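PDB 3DMG: probable ribosomal RNA small subunit methyltransferase from Thermus thermophilus, which probably transfers methyl groups from S-adenosyl-L-methionine to bases of small-subunit ribosomal RNA during rRNA processing. Local coordinates for residues Leu217-Ala222 and Gly245-Pro250; Leu238-Gly243 and Asp300-Asn305; Glu257-Glu262 and Lys281-His286. All coordinates share one frame; numbering follows the deposited sequence.

Contact 1 of 3, residues Leu217-Ala222 and Gly245-Pro250; sequences LLLLEA and GALTLP. With SAH (S-adenosyl-L-homocysteine), chain H.
L220 and L247 meet at an oblique angle, the branch point of one against a single methyl of the other: L247 CD2 lies 3.7 Å from L220 CG and is almost as close to L220 CD2. Both leucines hold CG beside the backbone N (chi1 -71° and -55°), which turns their branched ends to each other. The other methyl of L220, CD1, reaches past this meeting and rests on P250, 3.9 Å from P250 CG, where the leucine side chain runs at about a right angle to the proline's. The same methyl of L247 is also touched, more loosely, by L219 CD2 at 4.3 Å. L220 CD1 also packs 3.6 Å from A246 O, a buried carbonyl oxygen with no hydrogen-bond partner in the model. The bound S-adenosyl-L-homocysteine lies beside the same turn: A246 CB is 3.4 Å from its OXT, and L247 CG is 3.9 Å from its O. The contact thus sets one flank of the amino-acid end of the cofactor site. Helix 214-227 packs here against the turn leading into helix 248-253 and against P250 in it, with I193 of strand 187-193 touching both L220 and P250, while T248 and L249 lean on L271 of helix 265-277.

Contact 2 of 3, residues Leu238-Gly243 and Asp300-Asn305; sequences LDLGAG and DIIVTN. With SAH (S-adenosyl-L-homocysteine), chain H.
L238 and I302 lie side by side on one face of the sheet, pointing the same way, with L238 CB 3.9 Å from I302 CG1. Two residues on, L240 sets CD1 against I302 CG2 at 3.8 Å. D239 and V303 occupy the other face, where V303 CG2 packs against the aspartate's CB and carboxylate carbon. Beneath these side chains the strands run parallel, joined by a regular ladder: L238 N to I301 O, V303 N to L238 O at 2.9 Å, and L240 N to V303 O. The next rung comes from a side chain. T304 swings OG1 to the side opposite its N (chi1 -173°) and donates to L240 O at 2.9 Å, approaching 24° out of the carbonyl plane.

A water lies 2.8 Å from both L240 O and D239 OD1, with more acceptors around it than protons to give, and accepts from N305 N where the strand ends begin to part. The second shell fixes the polar ends: D239 OD2 is held by T248 OG1, and N305 ND2 by S216 OG. Behind the aliphatic face, helix 317-329 brings F322 against L240 and T304.

Past the strand ends lies the ligand. G241 O takes a hydrogen bond from the amino N of S-adenosyl-L-homocysteine at 2.8 Å. G241 and G243 both have positive phi, and the loop passes close to the ligand, G243 CA lying 3.5 Å from its O3'. A glycine-rich loop after the first strand, facing an Asn-Pro-Pro-Phe segment that begins at N305, is characteristic of Rossmann-like methyltransferases that modify base amino groups; N305 itself belongs to the binding sites for S-adenosyl-L-methionine and guanosine.

Contact 3 of 3, residues Glu257-Glu262 and Lys281-His286; sequences EVVGVE and KAQALH. With SAH (S-adenosyl-L-homocysteine), chain H.
L285 turns CG to the side of its own backbone N (chi1 -55°), bringing CD1 to 3.7 Å from V259 CG1. The two strands are the parallel pair of a beta-alpha-beta unit, joined through helix 265-277, at the edge of the Rossmann-like methyltransferase sheet.

V259 offers a different methyl to each partner on its face: CG1 meets L285, while CG2 sits under the amide end of Q283, 3.6 Å from NE2. V261 CG1 backs onto L285 CB more loosely, and L293 from a nearby loop touches V259, V261 and L285. On the opposite face G260 brings no side chain, and A284 turns instead to L271 and Q272 of helix 265-277.

Four backbone bonds stitch the pair, from Q283 N to V258 O at the start to E262 N with L285 O at the end. The shortest is G260 N to Q283 O, 2.7 Å and nearly straight. The last is bent, 136° at its hydrogen. Ahead of the first rung, a water joins V258 N to K281 O.

H286 places CD2 3.3 Å from E262 O, which lies at the ring edge in its plane; NE2 bonds to D263 O, with T74 O, in the N-terminal half of the chain, also within bonding distance, so that one N-H would be shared. E262 starts out extended and then bends at chi2, 59°, which swings its carboxylate away from 281-286 and onto the ribose of S-adenosyl-L-homocysteine. G243 N, bonded to OE1, and D264 N, bonded to OE2, position the group. Its oxygens divide the ribose hydroxyls between them: O3' donates to OE1 at 2.7 Å, and O2' donates to OE2 at 2.6 Å.

Overall arrangement
From the N terminus the chain first builds a similar sheet in its N-terminal half, then enters helix 214-227. Contact 1 closes the first loop, bringing the turn 245-247 and helix 248-253 back to that helix around strand 236-240. Contact 2 opens inside this loop and closes after it, at strand 299-304, so contacts 1 and 2 cross. Contact 3 follows contact 1 in series and is nested within contact 2, closing the crossover through helix 265-277. Strands 257-262 and 236-240 are sheet neighbours, so contacts 2 and 3 give the order 283-286, 257-262, 236-240, 299-304, with contact 1 packed on one face. All three touch S-adenosyl-L-homocysteine.

Contact 1 of 3, residues Leu217-Ala222 and Gly245-Pro250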
loop_
_atom_site.group_PDB
_atom_site.type_symbol
_atom_site.label_atom_id
_atom_site.label_comp_id
_atom_site.label_asym_id
_atom_site.label_seq_id
_atom_site.Cartn_x
_atom_site.Cartn_y
_atom_site.Cartn_z
ATOM N N LEU A 217 15.097 2.896 -11.904
ATOM C CA LEU A 217 15.905 3.396 -13.037
ATOM C C LEU A 217 16.748 2.274 -13.644
ATOM O O LEU A 217 16.819 2.135 -14.873
ATOM C CB LEU A 217 16.793 4.570 -12.606
ATOM C CG LEU A 217 16.036 5.831 -12.170
ATOM C CD1 LEU A 217 16.927 6.834 -11.448
ATOM C CD2 LEU A 217 15.355 6.499 -13.380
ATOM N N LEU A 218 17.364 1.468 -12.775
ATOM C CA LEU A 218 18.242 0.375 -13.210
ATOM C C LEU A 218 17.491 -0.673 -14.033
ATOM O O LEU A 218 17.984 -1.158 -15.056
ATOM C CB LEU A 218 18.941 -0.273 -12.012
ATOM C CG LEU A 218 20.151 -1.152 -12.329
ATOM C CD1 LEU A 218 21.304 -0.313 -12.867
ATOM C CD2 LEU A 218 20.595 -1.943 -11.103
ATOM N N LEU A 219 16.277 -1.001 -13.592
ATOM C CA LEU A 219 15.435 -1.944 -14.324
ATOM C C LEU A 219 15.166 -1.431 -15.730
ATOM O O LEU A 219 15.275 -2.188 -16.705
ATOM C CB LEU A 219 14.105 -2.172 -13.593
ATOM C CG LEU A 219 13.229 -3.265 -14.232
ATOM C CD1 LEU A 219 12.373 -3.972 -13.177
ATOM C CD2 LEU A 219 12.355 -2.762 -15.379
ATOM N N LEU A 220 14.809 -0.148 -15.820
ATOM C CA LEU A 220 14.477 0.467 -17.111
ATOM C C LEU A 220 15.686 0.488 -18.042
ATOM O O LEU A 220 15.566 0.210 -19.231
ATOM C CB LEU A 220 13.934 1.880 -16.919
ATOM C CG LEU A 220 12.536 1.976 -16.312
ATOM C CD1 LEU A 220 12.161 3.426 -16.102
ATOM C CD2 LEU A 220 11.507 1.247 -17.183
ATOM N N GLU A 221 16.847 0.807 -17.489
ATOM C CA GLU A 221 18.088 0.776 -18.258
ATOM C C GLU A 221 18.388 -0.633 -18.764
ATOM O O GLU A 221 18.702 -0.806 -19.943
ATOM C CB GLU A 221 19.231 1.335 -17.428
ATOM C CG GLU A 221 19.084 2.828 -17.177
ATOM C CD GLU A 221 20.083 3.367 -16.167
ATOM O OE1 GLU A 221 20.661 2.562 -15.401
ATOM O OE2 GLU A 221 20.280 4.601 -16.134
ATOM N N ALA A 222 18.250 -1.640 -17.895
ATOM C CA ALA A 222 18.469 -3.033 -18.296
ATOM C C ALA A 222 17.475 -3.443 -19.387
ATOM O O ALA A 222 17.839 -4.115 -20.355
ATOM C CB ALA A 222 18.376 -3.968 -17.096
ATOM N N GLY A 245 4.135 5.311 -10.736
ATOM C CA GLY A 245 4.415 5.073 -12.163
ATOM C C GLY A 245 5.834 5.248 -12.682
ATOM O O GLY A 245 6.018 5.503 -13.885
ATOM N N ALA A 246 6.832 5.052 -11.820
ATOM C CA ALA A 246 8.232 5.202 -12.268
ATOM C C ALA A 246 8.538 4.260 -13.439
ATOM O O ALA A 246 9.293 4.621 -14.340
ATOM C CB ALA A 246 9.195 4.974 -11.114
ATOM N N LEU A 247 7.967 3.056 -13.430
ATOM C CA LEU A 247 8.144 2.151 -14.579
ATOM C C LEU A 247 7.021 2.347 -15.609
ATOM O O LEU A 247 7.244 2.243 -16.825
ATOM C CB LEU A 247 8.162 0.692 -14.113
ATOM C CG LEU A 247 9.170 0.307 -13.032
ATOM C CD1 LEU A 247 9.076 -1.177 -12.724
ATOM C CD2 LEU A 247 10.584 0.651 -13.463
ATOM N N THR A 248 5.815 2.609 -15.106
ATOM C CA THR A 248 4.601 2.667 -15.928
ATOM C C THR A 248 4.649 3.771 -16.971
ATOM O O THR A 248 4.372 3.526 -18.136
ATOM C CB THR A 248 3.366 2.927 -15.060
ATOM O OG1 THR A 248 3.480 2.195 -13.824
ATOM C CG2 THR A 248 2.098 2.556 -15.850
ATOM N N LEU A 249 5.001 4.982 -16.544
ATOM C CA LEU A 249 5.007 6.121 -17.454
ATOM C C LEU A 249 6.025 5.972 -18.596
ATOM O O LEU A 249 5.648 6.113 -19.763
ATOM C CB LEU A 249 5.201 7.445 -16.703
ATOM C CG LEU A 249 3.924 8.179 -16.262
ATOM C CD1 LEU A 249 3.157 7.404 -15.209
ATOM C CD2 LEU A 249 4.263 9.593 -15.753
ATOM N N PRO A 250 7.312 5.703 -18.284
ATOM C CA PRO A 250 8.263 5.511 -19.404
ATOM C C PRO A 250 7.867 4.377 -20.353
ATOM O O PRO A 250 7.967 4.548 -21.568
ATOM C CB PRO A 250 9.570 5.184 -18.694
ATOM C CG PRO A 250 9.437 5.903 -17.370
ATOM C CD PRO A 250 8.004 5.646 -16.984
HETATM N N SAH H . 6.885 0.369 -9.386
HETATM C CA SAH H . 7.094 1.552 -8.484
HETATM C CB SAH H . 6.880 1.199 -7.007
HETATM C CG SAH H . 7.702 0.021 -6.499
HETATM S SD SAH H . 7.614 -0.206 -4.703
HETATM C C SAH H . 8.507 2.090 -8.653
HETATM O O SAH H . 9.306 1.346 -9.235
HETATM O OXT SAH H . 8.791 3.193 -8.188
HETATM C "C5'" SAH H . 6.510 -1.655 -4.588
HETATM C "C4'" SAH H . 5.040 -1.301 -4.826
HETATM O "O4'" SAH H . 4.344 -2.529 -4.617
HETATM C "C3'" SAH H . 4.450 -0.211 -3.907
HETATM O "O3'" SAH H . 3.880 0.833 -4.679
HETATM C "C2'" SAH H . 3.425 -1.027 -3.112
HETATM O "O2'" SAH H . 2.334 -0.271 -2.637
HETATM C "C1'" SAH H . 3.100 -2.135 -4.099
HETATM N N9 SAH H . 2.403 -3.245 -3.469
HETATM C C8 SAH H . 2.566 -3.716 -2.187
HETATM N N7 SAH H . 1.716 -4.762 -2.024
HETATM C C5 SAH H . 1.039 -4.961 -3.192
HETATM C C6 SAH H . 0.034 -5.860 -3.565
HETATM N N6 SAH H . -0.465 -6.772 -2.703
HETATM N N1 SAH H . -0.426 -5.761 -4.868
HETATM C C2 SAH H . 0.028 -4.811 -5.756
HETATM N N3 SAH H . 0.982 -3.884 -5.374
HETATM C C4 SAH H . 1.472 -3.991 -4.107
#

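Contact 2 of 3, residues Leu238-Gly243 and Asp300-Asn305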
loop_
_atom_site.group_PDB
_atom_site.type_symbol
_atom_site.label_atom_id
_atom_site.label_comp_id
_atom_site.label_asym_id
_atom_site.label_seq_id
_atom_site.Cartn_x
_atom_site.Cartn_y
_atom_site.Cartn_z
ATOM N N LEU A 238 2.570 -5.735 -18.053
ATOM C CA LEU A 238 2.040 -5.659 -16.693
ATOM C C LEU A 238 3.124 -5.149 -15.749
ATOM O O LEU A 238 4.249 -5.675 -15.749
ATOM C CB LEU A 238 1.543 -7.029 -16.221
ATOM C CG LEU A 238 0.884 -7.093 -14.838
ATOM C CD1 LEU A 238 -0.400 -6.268 -14.770
ATOM C CD2 LEU A 238 0.622 -8.563 -14.508
ATOM N N ASP A 239 2.782 -4.119 -14.969
ATOM C CA ASP A 239 3.706 -3.519 -13.999
ATOM C C ASP A 239 3.160 -3.925 -12.642
ATOM O O ASP A 239 2.101 -3.420 -12.211
ATOM C CB ASP A 239 3.739 -1.988 -14.173
ATOM C CG ASP A 239 4.654 -1.282 -13.191
ATOM O OD1 ASP A 239 5.219 -1.925 -12.303
ATOM O OD2 ASP A 239 4.798 -0.050 -13.330
ATOM N N LEU A 240 3.832 -4.874 -11.992
ATOM C CA LEU A 240 3.362 -5.373 -10.684
ATOM C C LEU A 240 3.840 -4.448 -9.562
ATOM O O LEU A 240 5.040 -4.347 -9.286
ATOM C CB LEU A 240 3.893 -6.787 -10.433
ATOM C CG LEU A 240 3.347 -7.912 -11.298
ATOM C CD1 LEU A 240 4.226 -9.144 -11.198
ATOM C CD2 LEU A 240 1.897 -8.263 -10.919
ATOM N N GLY A 241 2.889 -3.779 -8.907
ATOM C CA GLY A 241 3.217 -2.827 -7.848
ATOM C C GLY A 241 3.639 -1.516 -8.480
ATOM O O GLY A 241 4.771 -1.070 -8.284
ATOM N N ALA A 242 2.719 -0.907 -9.225
ATOM C CA ALA A 242 3.073 0.215 -10.131
ATOM C C ALA A 242 3.447 1.506 -9.406
ATOM O O ALA A 242 4.140 2.354 -9.979
ATOM C CB ALA A 242 1.947 0.469 -11.177
ATOM N N GLY A 243 3.022 1.671 -8.151
ATOM C CA GLY A 243 3.310 2.919 -7.451
ATOM C C GLY A 243 2.794 4.132 -8.208
ATOM O O GLY A 243 1.759 4.047 -8.878
ATOM N N ASP A 300 3.029 -9.749 -22.718
ATOM C CA ASP A 300 4.294 -9.968 -23.433
ATOM C C ASP A 300 5.494 -9.682 -22.544
ATOM O O ASP A 300 6.535 -10.325 -22.672
ATOM C CB ASP A 300 4.372 -9.090 -24.691
ATOM C CG ASP A 300 3.205 -9.318 -25.633
ATOM O OD1 ASP A 300 2.966 -10.483 -26.011
ATOM O OD2 ASP A 300 2.532 -8.331 -25.999
ATOM N N ILE A 301 5.344 -8.689 -21.674
ATOM C CA ILE A 301 6.426 -8.247 -20.806
ATOM C C ILE A 301 5.820 -7.969 -19.441
ATOM O O ILE A 301 4.766 -7.343 -19.347
ATOM C CB ILE A 301 7.088 -6.935 -21.309
ATOM C CG1 ILE A 301 7.617 -7.111 -22.740
ATOM C CG2 ILE A 301 8.248 -6.519 -20.388
ATOM C CD1 ILE A 301 7.998 -5.803 -23.439
ATOM N N ILE A 302 6.480 -8.443 -18.391
ATOM C CA ILE A 302 6.064 -8.103 -17.033
ATOM C C ILE A 302 7.270 -7.507 -16.316
ATOM O O ILE A 302 8.379 -8.039 -16.414
ATOM C CB ILE A 302 5.484 -9.324 -16.313
ATOM C CG1 ILE A 302 4.222 -9.780 -17.067
ATOM C CG2 ILE A 302 5.150 -8.985 -14.855
ATOM C CD1 ILE A 302 3.470 -10.948 -16.444
ATOM N N VAL A 303 7.056 -6.365 -15.661
ATOM C CA VAL A 303 8.123 -5.681 -14.922
ATOM C C VAL A 303 7.738 -5.495 -13.474
ATOM O O VAL A 303 6.559 -5.341 -13.161
ATOM C CB VAL A 303 8.491 -4.303 -15.547
ATOM C CG1 VAL A 303 8.979 -4.501 -16.974
ATOM C CG2 VAL A 303 7.303 -3.333 -15.493
ATOM N N THR A 304 8.729 -5.502 -12.594
ATOM C CA THR A 304 8.440 -5.234 -11.188
ATOM C C THR A 304 9.659 -4.810 -10.376
ATOM O O THR A 304 10.749 -5.365 -10.526
ATOM C CB THR A 304 7.738 -6.452 -10.500
ATOM O OG1 THR A 304 7.321 -6.082 -9.182
ATOM C CG2 THR A 304 8.678 -7.674 -10.399
ATOM N N ASN A 305 9.435 -3.808 -9.533
ATOM C CA ASN A 305 10.318 -3.493 -8.412
ATOM C C ASN A 305 9.502 -3.879 -7.162
ATOM O O ASN A 305 8.717 -3.064 -6.669
ATOM C CB ASN A 305 10.671 -2.001 -8.401
ATOM C CG ASN A 305 11.615 -1.652 -7.295
ATOM O OD1 ASN A 305 11.982 -2.514 -6.512
ATOM N ND2 ASN A 305 12.040 -0.389 -7.229
HETATM N N SAH H . 6.885 0.369 -9.386
HETATM C CA SAH H . 7.094 1.552 -8.484
HETATM C CB SAH H . 6.880 1.199 -7.007
HETATM C CG SAH H . 7.702 0.021 -6.499
HETATM S SD SAH H . 7.614 -0.206 -4.703
HETATM C C SAH H . 8.507 2.090 -8.653
HETATM O O SAH H . 9.306 1.346 -9.235
HETATM O OXT SAH H . 8.791 3.193 -8.188
HETATM C "C5'" SAH H . 6.510 -1.655 -4.588
HETATM C "C4'" SAH H . 5.040 -1.301 -4.826
HETATM O "O4'" SAH H . 4.344 -2.529 -4.617
HETATM C "C3'" SAH H . 4.450 -0.211 -3.907
HETATM O "O3'" SAH H . 3.880 0.833 -4.679
HETATM C "C2'" SAH H . 3.425 -1.027 -3.112
HETATM O "O2'" SAH H . 2.334 -0.271 -2.637
HETATM C "C1'" SAH H . 3.100 -2.135 -4.099
HETATM N N9 SAH H . 2.403 -3.245 -3.469
HETATM C C8 SAH H . 2.566 -3.716 -2.187
HETATM N N7 SAH H . 1.716 -4.762 -2.024
HETATM C C5 SAH H . 1.039 -4.961 -3.192
HETATM C C6 SAH H . 0.034 -5.860 -3.565
HETATM N N6 SAH H . -0.465 -6.772 -2.703
HETATM N N1 SAH H . -0.426 -5.761 -4.868
HETATM C C2 SAH H . 0.028 -4.811 -5.756
HETATM N N3 SAH H . 0.982 -3.884 -5.374
HETATM C C4 SAH H . 1.472 -3.991 -4.107
HETATM O O HOH W 1 6.897 -2.381 -10.078
#

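Contact 3 of 3, residues Glu257-Glu262 and Lys281-His286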
loop_
_atom_site.group_PDB
_atom_site.type_symbol
_atom_site.label_atom_id
_atom_site.label_comp_id
_atom_site.label_asym_id
_atom_site.label_seq_id
_atom_site.Cartn_x
_atom_site.Cartn_y
_atom_site.Cartn_z
ATOM N N GLU A 257 1.374 -1.069 -24.278
ATOM C CA GLU A 257 0.031 -1.047 -23.719
ATOM C C GLU A 257 0.175 -1.563 -22.295
ATOM O O GLU A 257 0.296 -2.760 -22.084
ATOM C CB GLU A 257 -0.887 -1.961 -24.534
ATOM C CG GLU A 257 -2.335 -1.988 -24.078
ATOM C CD GLU A 257 -3.205 -2.878 -24.957
ATOM O OE1 GLU A 257 -3.305 -2.615 -26.179
ATOM O OE2 GLU A 257 -3.795 -3.842 -24.416
ATOM N N VAL A 258 0.179 -0.650 -21.327
ATOM C CA VAL A 258 0.576 -0.988 -19.960
ATOM C C VAL A 258 -0.629 -1.080 -19.029
ATOM O O VAL A 258 -1.553 -0.247 -19.076
ATOM C CB VAL A 258 1.611 0.018 -19.372
ATOM C CG1 VAL A 258 2.061 -0.402 -17.971
ATOM C CG2 VAL A 258 2.826 0.161 -20.300
ATOM N N VAL A 259 -0.604 -2.123 -18.206
ATOM C CA VAL A 259 -1.543 -2.261 -17.094
ATOM C C VAL A 259 -0.713 -2.213 -15.830
ATOM O O VAL A 259 0.203 -3.005 -15.686
ATOM C CB VAL A 259 -2.316 -3.598 -17.164
ATOM C CG1 VAL A 259 -3.190 -3.784 -15.906
ATOM C CG2 VAL A 259 -3.178 -3.676 -18.430
ATOM N N GLY A 260 -1.015 -1.266 -14.947
ATOM C CA GLY A 260 -0.383 -1.198 -13.628
ATOM C C GLY A 260 -1.336 -1.785 -12.621
ATOM O O GLY A 260 -2.531 -1.510 -12.677
ATOM N N VAL A 261 -0.824 -2.648 -11.742
ATOM C CA VAL A 261 -1.622 -3.108 -10.598
ATOM C C VAL A 261 -0.941 -2.635 -9.323
ATOM O O VAL A 261 0.282 -2.696 -9.199
ATOM C CB VAL A 261 -1.872 -4.629 -10.584
ATOM C CG1 VAL A 261 -2.813 -5.021 -11.717
ATOM C CG2 VAL A 261 -0.536 -5.446 -10.622
ATOM N N GLU A 262 -1.745 -2.119 -8.406
ATOM C CA GLU A 262 -1.235 -1.491 -7.183
ATOM C C GLU A 262 -2.255 -1.625 -6.055
ATOM O O GLU A 262 -3.421 -1.288 -6.236
ATOM C CB GLU A 262 -0.946 -0.025 -7.501
ATOM C CG GLU A 262 -0.632 0.867 -6.301
ATOM C CD GLU A 262 0.566 0.373 -5.529
ATOM O OE1 GLU A 262 1.680 0.274 -6.122
ATOM O OE2 GLU A 262 0.402 0.108 -4.315
ATOM N N LYS A 281 -1.443 7.206 -21.692
ATOM C CA LYS A 281 -2.576 6.341 -21.374
ATOM C C LYS A 281 -2.069 4.995 -20.883
ATOM O O LYS A 281 -1.189 4.393 -21.488
ATOM C CB LYS A 281 -3.489 6.141 -22.595
ATOM C CG LYS A 281 -4.090 7.418 -23.167
ATOM N N ALA A 282 -2.632 4.541 -19.768
ATOM C CA ALA A 282 -2.374 3.208 -19.224
ATOM C C ALA A 282 -3.506 2.887 -18.282
ATOM O O ALA A 282 -4.220 3.793 -17.838
ATOM C CB ALA A 282 -1.029 3.155 -18.478
ATOM N N GLN A 283 -3.691 1.601 -17.988
ATOM C CA GLN A 283 -4.699 1.202 -17.016
ATOM C C GLN A 283 -4.044 1.186 -15.647
ATOM O O GLN A 283 -3.041 0.515 -15.451
ATOM C CB GLN A 283 -5.277 -0.172 -17.348
ATOM C CG GLN A 283 -5.990 -0.225 -18.700
ATOM C CD GLN A 283 -6.628 -1.566 -18.963
ATOM O OE1 GLN A 283 -7.574 -1.956 -18.283
ATOM N NE2 GLN A 283 -6.136 -2.271 -19.971
ATOM N N ALA A 284 -4.593 1.966 -14.728
ATOM C CA ALA A 284 -4.056 2.105 -13.380
ATOM C C ALA A 284 -5.037 1.431 -12.435
ATOM O O ALA A 284 -6.015 2.052 -11.978
ATOM C CB ALA A 284 -3.897 3.577 -13.045
ATOM N N LEU A 285 -4.787 0.150 -12.160
ATOM C CA LEU A 285 -5.753 -0.656 -11.416
ATOM C C LEU A 285 -5.418 -0.738 -9.940
ATOM O O LEU A 285 -4.258 -0.917 -9.554
ATOM C CB LEU A 285 -5.835 -2.064 -11.977
ATOM C CG LEU A 285 -6.144 -2.163 -13.474
ATOM C CD1 LEU A 285 -6.263 -3.624 -13.863
ATOM C CD2 LEU A 285 -7.423 -1.415 -13.826
ATOM N N HIS A 286 -6.453 -0.578 -9.124
ATOM C CA HIS A 286 -6.353 -0.794 -7.692
ATOM C C HIS A 286 -6.625 -2.274 -7.471
ATOM O O HIS A 286 -7.760 -2.753 -7.622
ATOM C CB HIS A 286 -7.393 0.070 -6.974
ATOM C CG HIS A 286 -7.210 0.107 -5.488
ATOM N ND1 HIS A 286 -8.213 0.456 -4.611
ATOM C CD2 HIS A 286 -6.119 -0.159 -4.728
ATOM C CE1 HIS A 286 -7.755 0.399 -3.368
ATOM N NE2 HIS A 286 -6.477 0.045 -3.417
HETATM N N SAH H . 6.885 0.369 -9.386
HETATM C CA SAH H . 7.094 1.552 -8.484
HETATM C CB SAH H . 6.880 1.199 -7.007
HETATM C CG SAH H . 7.702 0.021 -6.499
HETATM S SD SAH H . 7.614 -0.206 -4.703
HETATM C C SAH H . 8.507 2.090 -8.653
HETATM O O SAH H . 9.306 1.346 -9.235
HETATM O OXT SAH H . 8.791 3.193 -8.188
HETATM C "C5'" SAH H . 6.510 -1.655 -4.588
HETATM C "C4'" SAH H . 5.040 -1.301 -4.826
HETATM O "O4'" SAH H . 4.344 -2.529 -4.617
HETATM C "C3'" SAH H . 4.450 -0.211 -3.907
HETATM O "O3'" SAH H . 3.880 0.833 -4.679
HETATM C "C2'" SAH H . 3.425 -1.027 -3.112
HETATM O "O2'" SAH H . 2.334 -0.271 -2.637
HETATM C "C1'" SAH H . 3.100 -2.135 -4.099
HETATM N N9 SAH H . 2.403 -3.245 -3.469
HETATM C C8 SAH H . 2.566 -3.716 -2.187
HETATM N N7 SAH H . 1.716 -4.762 -2.024
HETATM C C5 SAH H . 1.039 -4.961 -3.192
HETATM C C6 SAH H . 0.034 -5.860 -3.565
HETATM N N6 SAH H . -0.465 -6.772 -2.703
HETATM N N1 SAH H . -0.426 -5.761 -4.868
HETATM C C2 SAH H . 0.028 -4.811 -5.756
HETATM N N3 SAH H . 0.982 -3.884 -5.374
HETATM C C4 SAH H . 1.472 -3.991 -4.107
HETATM O O HOH W 2 -4.496 -2.616 -21.742
HETATM O O HOH W 3 0.220 2.091 -21.870
#